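Local atomic coordinates of pseudopodium-enriched atypical kinase 1 (Homo sapiens, PDB entry 6BHC), a protein that is a pseudokinase that dimerizes through its kinase-fold region and probably acts in signalling mainly as a scaffold rather than as an active enzyme. Residues 158-161 with 162-165. The protein carries 1 engineered substitution. Sequence-based numbering, arbitrary orientation.
Sequences VADF and VRDS
Asp160 and Arg163, three residues apart on the short helix 158-163, form a salt bridge that illustrates how a side chain can reach back along its own helix. Both terminal nitrogens of the guanidinium close on one oxygen, Asp160 OD1, at 2.9 Å from Arg163 NH2 and 3.0 Å from Arg163 NH1. The carboxylate oxygen lies near the guanidinium plane, yet the two flat groups stand 75° apart: NH1 meets the anti lone pair, whereas NH2 comes from above the carboxylate plane. A bend in the arginine chain at chi3 (68°) turns its end back toward Asp160, whose other oxygen, OD2, accepts from Thr157 N just before the helix.

Backbone bonds carry the helix to its end, the first running 2.7 Å from Val162 N to Val158 O. At the last turn Ser165 OG donates to Phe161 O (2.7 Å). Asp164 N bonds chiefly to Asp160 O (3.1 Å) and adds a weak bond to Phe161 O, so the hydroxyl supplies that carbonyl's stronger bond. Ser165 OG also sits over one face of the Phe161 ring, offset toward the rim, 3.5 Å from Phe161 CE1.

Apolar contact is slighter, with Val158 CG1 approaching Val162 CG2 at 4.0 Å. Val158 and Phe161 touch Leu211 of strand 209-212; Phe161 also meets Gln179 of helix 173-194, where Val162 and Ser165 contact Tyr176. Directly following strand 156-157, helix 158-163 probably corresponds to kinase helix D.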
# COMPACT_ATOMS: atom_id res chain seq x y z
N VAL A 158 -19.05 25.66 8.94
CA VAL A 158 -18.76 26.07 7.57
C VAL A 158 -19.03 27.57 7.40
O VAL A 158 -18.30 28.25 6.67
CB VAL A 158 -19.56 25.22 6.57
CG1 VAL A 158 -19.33 25.72 5.15
CG2 VAL A 158 -19.15 23.76 6.68
N ALA A 159 -20.05 28.09 8.09
CA ALA A 159 -20.28 29.53 8.06
C ALA A 159 -19.06 30.31 8.55
O ALA A 159 -18.69 31.33 7.96
CB ALA A 159 -21.51 29.88 8.91
N ASP A 160 -18.43 29.83 9.62
CA ASP A 160 -17.21 30.48 10.10
C ASP A 160 -16.08 30.35 9.09
O ASP A 160 -15.31 31.29 8.87
CB ASP A 160 -16.78 29.89 11.45
CG ASP A 160 -17.85 30.03 12.52
OD1 ASP A 160 -18.55 31.06 12.53
OD2 ASP A 160 -17.98 29.11 13.35
N PHE A 161 -15.96 29.17 8.47
CA PHE A 161 -14.92 28.96 7.46
C PHE A 161 -15.13 29.87 6.26
O PHE A 161 -14.19 30.49 5.77
CB PHE A 161 -14.91 27.49 7.05
CG PHE A 161 -14.07 27.21 5.83
CD1 PHE A 161 -12.69 27.15 5.92
CD2 PHE A 161 -14.67 26.99 4.60
CE1 PHE A 161 -11.93 26.89 4.80
CE2 PHE A 161 -13.91 26.73 3.48
CZ PHE A 161 -12.54 26.68 3.58
N VAL A 162 -16.37 29.96 5.77
CA VAL A 162 -16.67 30.81 4.63
C VAL A 162 -16.41 32.28 4.98
O VAL A 162 -15.87 33.04 4.16
CB VAL A 162 -18.11 30.58 4.14
CG1 VAL A 162 -18.51 31.62 3.11
CG2 VAL A 162 -18.25 29.18 3.57
N ARG A 163 -16.78 32.69 6.19
CA ARG A 163 -16.60 34.08 6.60
C ARG A 163 -15.13 34.46 6.65
O ARG A 163 -14.77 35.60 6.32
CB ARG A 163 -17.27 34.32 7.96
CG ARG A 163 -17.21 35.76 8.43
CD ARG A 163 -17.98 35.97 9.73
NE ARG A 163 -17.36 35.30 10.87
CZ ARG A 163 -17.83 34.19 11.43
NH1 ARG A 163 -18.93 33.62 10.96
NH2 ARG A 163 -17.20 33.65 12.46
N ASP A 164 -14.26 33.54 7.06
CA ASP A 164 -12.84 33.83 7.22
C ASP A 164 -12.02 33.55 5.97
O ASP A 164 -10.80 33.73 6.01
CB ASP A 164 -12.28 33.01 8.39
CG ASP A 164 -13.02 33.25 9.69
OD1 ASP A 164 -13.54 34.37 9.88
OD2 ASP A 164 -13.09 32.31 10.51
N SER A 165 -12.65 33.14 4.87
CA SER A 165 -11.93 32.74 3.67
C SER A 165 -12.23 33.65 2.48
O SER A 165 -12.08 33.23 1.33
CB SER A 165 -12.24 31.29 3.31
OG SER A 165 -11.84 30.41 4.35